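Periplasmic protein-probably involved in high-affinity Fe2+ transport (Escherichia coli F11, PDB 5I0Y) binds copper in the periplasm and probably takes part in high-affinity uptake of ferrous iron. Local coordinates at residues M17-V22 with F141-E146; Y67-Y72 with S120-H125; N76-E81 with V107-V112. The protein carries 1 engineered substitution. One frame throughout, in Å; residues are numbered along the deposited sequence.

Contact 1: residues M17-V22 with F141-E146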
loop_
_atom_site.group_PDB
_atom_site.type_symbol
_atom_site.label_atom_id
_atom_site.label_comp_id
_atom_site.label_asym_id
_atom_site.label_seq_id
_atom_site.Cartn_x
_atom_site.Cartn_y
_atom_site.Cartn_z
ATOM N N MET B 17 -2.301 -15.671 1.234
ATOM C CA MET B 17 -1.873 -14.650 2.211
ATOM C C MET B 17 -1.898 -15.256 3.602
ATOM O O MET B 17 -2.695 -16.162 3.856
ATOM C CB MET B 17 -2.814 -13.439 2.205
ATOM C CG MET B 17 -2.880 -12.683 0.879
ATOM S SD MET B 17 -4.173 -11.434 0.892
ATOM C CE MET B 17 -5.624 -12.476 0.859
ATOM N N GLU B 18 -1.049 -14.756 4.491
ATOM C CA GLU B 18 -1.137 -15.072 5.916
ATOM C C GLU B 18 -1.735 -13.853 6.590
ATOM O O GLU B 18 -1.222 -12.745 6.420
ATOM C CB GLU B 18 0.231 -15.417 6.519
ATOM C CG GLU B 18 0.159 -16.112 7.881
ATOM C CD GLU B 18 -0.443 -17.512 7.825
ATOM O OE1 GLU B 18 -0.511 -18.103 6.735
ATOM O OE2 GLU B 18 -0.840 -18.034 8.901
ATOM N N LEU B 19 -2.828 -14.064 7.324
ATOM C CA LEU B 19 -3.603 -12.988 7.906
ATOM C C LEU B 19 -3.655 -13.171 9.400
ATOM O O LEU B 19 -4.157 -14.183 9.882
ATOM C CB LEU B 19 -5.018 -12.971 7.334
ATOM C CG LEU B 19 -5.095 -12.960 5.803
ATOM C CD1 LEU B 19 -5.361 -14.347 5.222
ATOM C CD2 LEU B 19 -6.172 -11.993 5.366
ATOM N N ALA B 20 -3.132 -12.193 10.132
ATOM C CA ALA B 20 -3.116 -12.240 11.596
ATOM C C ALA B 20 -3.770 -10.994 12.174
ATOM O O ALA B 20 -3.709 -9.910 11.573
ATOM C CB ALA B 20 -1.691 -12.343 12.107
ATOM N N ALA B 21 -4.426 -11.151 13.319
ATOM C CA ALA B 21 -4.913 -10.018 14.091
ATOM C C ALA B 21 -3.918 -9.791 15.216
ATOM O O ALA B 21 -3.450 -10.745 15.835
ATOM C CB ALA B 21 -6.295 -10.310 14.635
ATOM N N VAL B 22 -3.572 -8.532 15.466
ATOM C CA VAL B 22 -2.704 -8.201 16.586
ATOM C C VAL B 22 -3.197 -6.910 17.196
ATOM O O VAL B 22 -3.995 -6.193 16.597
ATOM C CB VAL B 22 -1.218 -8.056 16.182
ATOM C CG1 VAL B 22 -0.642 -9.386 15.717
ATOM C CG2 VAL B 22 -1.055 -6.991 15.111
ATOM N N PHE B 141 -13.935 -11.785 1.513
ATOM C CA PHE B 141 -14.040 -12.887 2.459
ATOM C C PHE B 141 -13.820 -12.390 3.872
ATOM O O PHE B 141 -13.241 -11.295 4.103
ATOM C CB PHE B 141 -13.052 -14.007 2.116
ATOM C CG PHE B 141 -11.594 -13.642 2.341
ATOM C CD1 PHE B 141 -10.923 -14.072 3.483
ATOM C CD2 PHE B 141 -10.886 -12.889 1.398
ATOM C CE1 PHE B 141 -9.593 -13.736 3.701
ATOM C CE2 PHE B 141 -9.546 -12.557 1.616
ATOM C CZ PHE B 141 -8.904 -12.989 2.764
ATOM N N ASP B 142 -14.248 -13.219 4.817
ATOM C CA ASP B 142 -14.023 -13.003 6.232
ATOM C C ASP B 142 -12.934 -13.910 6.780
ATOM O O ASP B 142 -12.741 -15.035 6.318
ATOM C CB ASP B 142 -15.291 -13.323 7.032
ATOM C CG ASP B 142 -16.359 -12.246 6.950
ATOM O OD1 ASP B 142 -16.152 -11.182 6.322
ATOM O OD2 ASP B 142 -17.426 -12.463 7.552
ATOM N N VAL B 143 -12.261 -13.412 7.804
ATOM C CA VAL B 143 -11.398 -14.235 8.625
ATOM C C VAL B 143 -11.677 -13.922 10.090
ATOM O O VAL B 143 -11.881 -12.758 10.454
ATOM C CB VAL B 143 -9.919 -14.027 8.266
ATOM C CG1 VAL B 143 -9.551 -12.550 8.259
ATOM C CG2 VAL B 143 -9.056 -14.807 9.220
ATOM N N SER B 144 -11.745 -14.965 10.916
ATOM C CA SER B 144 -12.066 -14.792 12.340
ATOM C C SER B 144 -10.988 -15.258 13.298
ATOM O O SER B 144 -10.180 -16.151 12.973
ATOM C CB SER B 144 -13.362 -15.510 12.687
ATOM O OG SER B 144 -14.448 -14.916 12.005
ATOM N N TYR B 145 -11.005 -14.649 14.485
ATOM C CA TYR B 145 -9.975 -14.855 15.511
ATOM C C TYR B 145 -10.653 -14.892 16.857
ATOM O O TYR B 145 -11.612 -14.158 17.073
ATOM C CB TYR B 145 -8.962 -13.688 15.500
ATOM C CG TYR B 145 -8.330 -13.489 14.150
ATOM C CD1 TYR B 145 -7.222 -14.240 13.772
ATOM C CD2 TYR B 145 -8.856 -12.586 13.241
ATOM C CE1 TYR B 145 -6.648 -14.093 12.517
ATOM C CE2 TYR B 145 -8.284 -12.415 11.995
ATOM C CZ TYR B 145 -7.191 -13.179 11.636
ATOM O OH TYR B 145 -6.616 -13.022 10.402
ATOM N N GLU B 146 -10.145 -15.727 17.755
ATOM C CA GLU B 146 -10.620 -15.778 19.138
ATOM C C GLU B 146 -9.446 -15.529 20.063
ATOM O O GLU B 146 -8.368 -16.073 19.880
ATOM C CB GLU B 146 -11.264 -17.129 19.445
ATOM C CG GLU B 146 -12.577 -17.367 18.712
ATOM C CD GLU B 146 -13.288 -18.649 19.105
ATOM O OE1 GLU B 146 -12.741 -19.430 19.908
ATOM O OE2 GLU B 146 -14.409 -18.873 18.599
HETATM O O HOH W 1 -5.849 -10.270 9.403
#

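Contact 2: residues Y67-Y72 with S120-H125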
loop_
_atom_site.group_PDB
_atom_site.type_symbol
_atom_site.label_atom_id
_atom_site.label_comp_id
_atom_site.label_asym_id
_atom_site.label_seq_id
_atom_site.Cartn_x
_atom_site.Cartn_y
_atom_site.Cartn_z
ATOM N N TYR B 67 -3.548 -1.776 -0.547
ATOM C CA TYR B 67 -4.836 -1.383 -1.171
ATOM C C TYR B 67 -6.015 -2.252 -0.760
ATOM O O TYR B 67 -7.039 -2.258 -1.448
ATOM C CB TYR B 67 -4.722 -1.275 -2.706
ATOM C CG TYR B 67 -3.779 -0.172 -3.092
ATOM C CD1 TYR B 67 -4.222 1.148 -3.196
ATOM C CD2 TYR B 67 -2.443 -0.449 -3.337
ATOM C CE1 TYR B 67 -3.338 2.167 -3.550
ATOM C CE2 TYR B 67 -1.558 0.561 -3.678
ATOM C CZ TYR B 67 -2.008 1.846 -3.777
ATOM O OH TYR B 67 -1.085 2.811 -4.125
ATOM N N LEU B 68 -5.915 -2.928 0.382
ATOM C CA LEU B 68 -7.069 -3.688 0.869
ATOM C C LEU B 68 -8.085 -2.757 1.534
ATOM O O LEU B 68 -7.748 -1.662 1.984
ATOM C CB LEU B 68 -6.634 -4.763 1.864
ATOM C CG LEU B 68 -5.736 -5.848 1.272
ATOM C CD1 LEU B 68 -5.288 -6.820 2.352
ATOM C CD2 LEU B 68 -6.401 -6.607 0.131
ATOM N N THR B 69 -9.342 -3.204 1.614
ATOM C CA THR B 69 -10.382 -2.520 2.360
ATOM C C THR B 69 -10.837 -3.508 3.424
ATOM O O THR B 69 -11.255 -4.629 3.120
ATOM C CB THR B 69 -11.535 -2.148 1.435
ATOM O OG1 THR B 69 -11.005 -1.313 0.398
ATOM C CG2 THR B 69 -12.628 -1.390 2.201
ATOM N N ILE B 70 -10.755 -3.083 4.672
ATOM C CA ILE B 70 -10.977 -3.992 5.787
ATOM C C ILE B 70 -11.815 -3.329 6.846
ATOM O O ILE B 70 -11.475 -2.226 7.327
ATOM C CB ILE B 70 -9.657 -4.488 6.420
ATOM C CG1 ILE B 70 -8.737 -5.038 5.339
ATOM C CG2 ILE B 70 -9.942 -5.548 7.488
ATOM C CD1 ILE B 70 -7.365 -5.417 5.856
ATOM N N SER B 71 -12.903 -4.005 7.210
ATOM C CA SER B 71 -13.697 -3.619 8.370
ATOM C C SER B 71 -13.670 -4.769 9.376
ATOM O O SER B 71 -13.221 -5.866 9.059
ATOM C CB SER B 71 -15.127 -3.229 8.006
ATOM O OG SER B 71 -15.836 -4.323 7.484
ATOM N N TYR B 72 -14.103 -4.494 10.596
ATOM C CA TYR B 72 -14.093 -5.517 11.631
ATOM C C TYR B 72 -15.418 -5.572 12.382
ATOM O O TYR B 72 -16.145 -4.588 12.453
ATOM C CB TYR B 72 -12.921 -5.286 12.624
ATOM C CG TYR B 72 -13.108 -4.063 13.498
ATOM C CD1 TYR B 72 -13.864 -4.132 14.673
ATOM C CD2 TYR B 72 -12.577 -2.826 13.128
ATOM C CE1 TYR B 72 -14.059 -3.023 15.475
ATOM C CE2 TYR B 72 -12.769 -1.704 13.931
ATOM C CZ TYR B 72 -13.530 -1.816 15.089
ATOM O OH TYR B 72 -13.762 -0.737 15.914
ATOM N N SER B 120 -8.569 -4.276 -5.948
ATOM C CA SER B 120 -9.359 -3.614 -6.979
ATOM C C SER B 120 -10.286 -2.551 -6.392
ATOM O O SER B 120 -10.524 -1.512 -7.009
ATOM C CB SER B 120 -10.161 -4.651 -7.770
ATOM O OG SER B 120 -10.893 -5.476 -6.893
ATOM N N LYS B 121 -10.826 -2.778 -5.202
ATOM C CA LYS B 121 -11.815 -1.846 -4.681
ATOM C C LYS B 121 -11.227 -0.456 -4.386
ATOM O O LYS B 121 -11.863 0.579 -4.644
ATOM C CB LYS B 121 -12.536 -2.438 -3.465
ATOM C CG LYS B 121 -13.572 -1.494 -2.858
ATOM C CD LYS B 121 -14.222 -2.102 -1.631
ATOM C CE LYS B 121 -15.166 -1.106 -0.995
ATOM N NZ LYS B 121 -16.415 -1.009 -1.785
ATOM N N ALA B 122 -10.011 -0.434 -3.861
ATOM C CA ALA B 122 -9.367 0.812 -3.450
ATOM C C ALA B 122 -8.506 1.406 -4.552
ATOM O O ALA B 122 -7.805 2.392 -4.317
ATOM C CB ALA B 122 -8.544 0.597 -2.170
ATOM N N GLY B 123 -8.538 0.819 -5.746
ATOM C CA GLY B 123 -7.929 1.471 -6.906
ATOM C C GLY B 123 -6.616 0.916 -7.431
ATOM O O GLY B 123 -5.947 1.573 -8.242
ATOM N N MET B 124 -6.225 -0.276 -6.989
ATOM C CA MET B 124 -5.070 -0.932 -7.581
ATOM C C MET B 124 -5.549 -1.747 -8.777
ATOM O O MET B 124 -6.564 -2.446 -8.684
ATOM C CB MET B 124 -4.320 -1.811 -6.576
ATOM C CG MET B 124 -3.222 -2.651 -7.213
ATOM S SD MET B 124 -2.203 -3.520 -6.021
ATOM C CE MET B 124 -0.804 -2.399 -5.921
ATOM N N HIS B 125 -4.820 -1.638 -9.879
ATOM C CA HIS B 125 -5.184 -2.287 -11.151
ATOM C C HIS B 125 -4.221 -3.354 -11.540
ATOM O O HIS B 125 -3.062 -3.067 -11.850
ATOM C CB HIS B 125 -5.229 -1.242 -12.258
ATOM C CG HIS B 125 -6.245 -0.168 -12.019
ATOM N ND1 HIS B 125 -7.463 -0.193 -12.581
ATOM C CD2 HIS B 125 -6.213 0.960 -11.206
ATOM C CE1 HIS B 125 -8.175 0.871 -12.165
ATOM N NE2 HIS B 125 -7.413 1.575 -11.323
#

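Contact 3: residues N76-E81 with V107-V112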
loop_
_atom_site.group_PDB
_atom_site.type_symbol
_atom_site.label_atom_id
_atom_site.label_comp_id
_atom_site.label_asym_id
_atom_site.label_seq_id
_atom_site.Cartn_x
_atom_site.Cartn_y
_atom_site.Cartn_z
ATOM N N ASN B 76 -17.423 -9.167 22.445
ATOM C CA ASN B 76 -17.053 -9.699 23.739
ATOM C C ASN B 76 -18.011 -10.877 23.974
ATOM O O ASN B 76 -19.226 -10.689 24.147
ATOM C CB ASN B 76 -17.172 -8.620 24.826
ATOM C CG ASN B 76 -16.867 -9.151 26.208
ATOM O OD1 ASN B 76 -17.217 -10.286 26.537
ATOM N ND2 ASN B 76 -16.222 -8.327 27.040
ATOM N N ASN B 77 -17.476 -12.094 23.902
ATOM C CA ASN B 77 -18.288 -13.304 24.014
ATOM C C ASN B 77 -18.868 -13.516 25.408
ATOM O O ASN B 77 -19.863 -14.232 25.561
ATOM C CB ASN B 77 -17.469 -14.535 23.626
ATOM C CG ASN B 77 -17.224 -14.644 22.136
ATOM O OD1 ASN B 77 -16.245 -15.267 21.716
ATOM N ND2 ASN B 77 -18.106 -14.066 21.330
ATOM N N ASP B 78 -18.260 -12.905 26.415
ATOM C CA ASP B 78 -18.743 -13.055 27.779
ATOM C C ASP B 78 -19.983 -12.219 28.027
ATOM O O ASP B 78 -20.876 -12.644 28.765
ATOM C CB ASP B 78 -17.655 -12.663 28.773
ATOM C CG ASP B 78 -16.434 -13.545 28.678
ATOM O OD1 ASP B 78 -16.562 -14.728 28.298
ATOM O OD2 ASP B 78 -15.344 -13.055 28.997
ATOM N N THR B 79 -20.037 -11.029 27.435
ATOM C CA THR B 79 -21.104 -10.084 27.718
ATOM C C THR B 79 -22.088 -9.966 26.558
ATOM O O THR B 79 -23.219 -9.516 26.742
ATOM C CB THR B 79 -20.554 -8.681 28.030
ATOM O OG1 THR B 79 -19.952 -8.157 26.839
ATOM C CG2 THR B 79 -19.495 -8.743 29.145
ATOM N N GLY B 80 -21.649 -10.350 25.358
ATOM C CA GLY B 80 -22.450 -10.166 24.165
ATOM C C GLY B 80 -22.223 -8.843 23.443
ATOM O O GLY B 80 -22.719 -8.665 22.329
ATOM N N GLU B 81 -21.487 -7.917 24.062
ATOM C CA GLU B 81 -21.356 -6.573 23.490
ATOM C C GLU B 81 -20.600 -6.617 22.152
ATOM O O GLU B 81 -19.600 -7.327 22.019
ATOM C CB GLU B 81 -20.670 -5.612 24.464
ATOM C CG GLU B 81 -20.965 -4.149 24.137
ATOM C CD GLU B 81 -20.192 -3.168 24.991
ATOM O OE1 GLU B 81 -19.700 -3.543 26.071
ATOM O OE2 GLU B 81 -20.076 -2.000 24.579
ATOM N N VAL B 107 -12.306 -6.543 29.994
ATOM C CA VAL B 107 -11.516 -7.771 30.003
ATOM C C VAL B 107 -12.448 -8.954 29.748
ATOM O O VAL B 107 -13.587 -8.956 30.223
ATOM C CB VAL B 107 -10.705 -7.950 31.320
ATOM C CG1 VAL B 107 -9.683 -6.830 31.467
ATOM C CG2 VAL B 107 -11.614 -7.984 32.540
ATOM N N GLY B 108 -11.986 -9.930 28.967
ATOM C CA GLY B 108 -12.806 -11.090 28.630
ATOM C C GLY B 108 -12.408 -11.847 27.378
ATOM O O GLY B 108 -11.377 -11.563 26.765
ATOM N N ASN B 109 -13.236 -12.827 27.024
ATOM C CA ASN B 109 -13.075 -13.620 25.820
ATOM C C ASN B 109 -13.709 -12.896 24.645
ATOM O O ASN B 109 -14.873 -12.491 24.716
ATOM C CB ASN B 109 -13.749 -14.975 26.018
ATOM C CG ASN B 109 -13.142 -15.748 27.163
ATOM O OD1 ASN B 109 -11.990 -16.162 27.095
ATOM N ND2 ASN B 109 -13.913 -15.930 28.240
ATOM N N TYR B 110 -12.941 -12.712 23.577
ATOM C CA TYR B 110 -13.419 -12.014 22.393
ATOM C C TYR B 110 -13.375 -12.834 21.103
ATOM O O TYR B 110 -12.556 -13.745 20.953
ATOM C CB TYR B 110 -12.542 -10.785 22.164
ATOM C CG TYR B 110 -12.886 -9.608 23.022
ATOM C CD1 TYR B 110 -13.679 -8.580 22.536
ATOM C CD2 TYR B 110 -12.379 -9.511 24.313
ATOM C CE1 TYR B 110 -13.984 -7.483 23.318
ATOM C CE2 TYR B 110 -12.699 -8.429 25.119
ATOM C CZ TYR B 110 -13.485 -7.416 24.607
ATOM O OH TYR B 110 -13.788 -6.320 25.390
ATOM N N LYS B 111 -14.278 -12.484 20.191
ATOM C CA LYS B 111 -14.211 -12.894 18.800
ATOM C C LYS B 111 -13.978 -11.620 18.003
ATOM O O LYS B 111 -14.522 -10.572 18.349
ATOM C CB LYS B 111 -15.539 -13.518 18.353
ATOM C CG LYS B 111 -15.699 -13.559 16.842
ATOM C CD LYS B 111 -16.974 -14.255 16.392
ATOM C CE LYS B 111 -16.756 -14.890 15.024
ATOM N NZ LYS B 111 -17.971 -14.960 14.174
ATOM N N VAL B 112 -13.135 -11.686 16.973
ATOM C CA VAL B 112 -13.073 -10.603 15.995
ATOM C C VAL B 112 -13.076 -11.197 14.595
ATOM O O VAL B 112 -12.394 -12.194 14.327
ATOM C CB VAL B 112 -11.918 -9.594 16.241
ATOM C CG1 VAL B 112 -10.532 -10.193 15.969
ATOM C CG2 VAL B 112 -12.140 -8.314 15.444
#

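Contact 1: residues M17-V22 with F141-E146
Strands 17-22 and 141-146 face each other across the interior of a beta sandwich, and their inward side chains meet in its core. The strand axes come no nearer than 8.0 Å and cross at -44°, so the gap is bridged mainly by side chains, with one backbone carbonyl, that of Leu19, taking part. Tyr145 supplies the hydrogen bond: its OH donates to Leu19 O at 2.8 Å. The hydroxyl stands above the carbonyl plane rather than on a lone pair, with a C=O...donor angle of 95°, while the carbonyl oxygen itself lies at the edge of the ring. A bound water donates to Tyr145 OH and, weakly, to Ala20 O, which gives the buried hydroxyl a second polar partner. Over one ring face sits the methyl of Ala21, its CB 3.8 Å from the centroid of the Tyr145 ring in a CH-pi contact. Phe141 is met at its edge instead. Met17 CE comes within 3.8 Å of Phe141 CZ, the thioether chain bending at its last torsion (chi3 -71°), and Leu19, pointing against Phe141, brings CD2 to the same Phe141 CZ at 3.9 Å. Phe141 also meets the Trp138 ring edge-to-face. Strand 17-24 runs between strands 6-14 and 43-51, whereas strand 141-149 borders strand 108-117, whose Tyr114 and Ile116 also pack into this core.

Contact 2: residues Y67-Y72 with S120-H125
Tyr67 and Met124 make the apolar heart of this contact, their side chains crossing at about a right angle. The terminal methyl Met124 CE reaches Tyr67 CD2 at 3.6 Å, and Met124 CB lies 3.9 Å from Tyr67 CG, so both ends of the thioether chain touch the tyrosine. The sulfur approaches obliquely: SD of Met124 is 5.1 Å from the centroid of the Tyr67 ring and 54° off its normal. The methionine chain leaves its backbone extended (chi1 172°) and bends only at chi3, which brings its methyl to the ring. Beside this pair, Ala122 CB packs 3.3 Å from Tyr67 O, and the aliphatic part of Lys121 crosses Thr69, with CD of Lys121 3.9 Å from Thr69 OG1. A type I turn from Ser120 to Gly123 carries Lys121 and Ala122 and is closed by a weak backbone bond. Farther out lies the second subunit: Tyr67 stacks on Tyr67 of that subunit and its OH accepts a hydrogen bond from the backbone N of the same residue, while Met124 packs on Met90 of the second subunit, a copper ligand. The arrangement is a Met-aromatic contact at a dimer interface, with a bound copper ion about 9 Å from the Met124 side chain.

Contact 3: residues N76-E81 with V107-V112
The Asn76 side chain swings away from its own N (chi1 177°) and lies across the Tyr110 ring, while Asp78, its CG beside its own N, turns its carboxylate toward Asn109. Asn76 CA stands 4.0 Å from the centroid of the Tyr110 ring, over the face, in a CH-pi contact; Asn76 CB continues over the same ring, 3.7 Å from Tyr110 CE1. The Asn76 amide is tilted against the ring, and its NH2 is bound by Met105 O. Tyr110 OH in turn bonds to Gly106 O and Met105 N, which fixes the outer end of the ring.

Asp78 grips Asn109 twice. Its OD1 receives Asn109 ND2 at 2.9 Å on the syn lone pair, in a nearly straight bond of 174° that lies in the amide plane, although the carboxylate and amide planes themselves are almost perpendicular. Asp78 OD2 takes the backbone, with Asn109 N at 2.9 Å coming from above the carboxylate plane. This oxygen also lies 3.2 Å from Gly108 CA.

The loop belongs to a beta hairpin joining strands 69-76 and 82-92. Asn76 and Tyr110 form an antiparallel non-hydrogen-bonded pair at the end of strand 69-76, and a G1 beta bulge has Gly80 and Glu81 both facing Asn76. Within the turn, Asn76 OD1 accepts Thr79 N at 3.1 Å, making an Asx motif, and Thr79 OG1 accepts Glu81 N in an ST turn. Just past the paired residues, Asn77 N donates to Asn109 O at 2.8 Å. The Asn77 amide crosses the Lys111 side chain at a slant, its OD1 3.9 Å from Lys111 CB.

How the contacts relate
Contact 1 is the buried one, joining strands from the two halves of the sandwich through apolar groups and a single tyrosine hydroxyl. Contacts 2 and 3 are partly buried and lie on opposite sides of the chain's centre, about 28 Å apart between centres, at the two ends of strand 69-76. Contact 2 relies on packing and is shared with the second subunit, whereas contact 3 is not touched by that subunit and is held by hydrogen bonds of a carboxylate, amides and backbone. Strand 108-117 connects them: Val112 of contact 3 packs on Tyr72 of contact 2, and Val112 O probably accepts a hydrogen bond from Tyr145 N of contact 1.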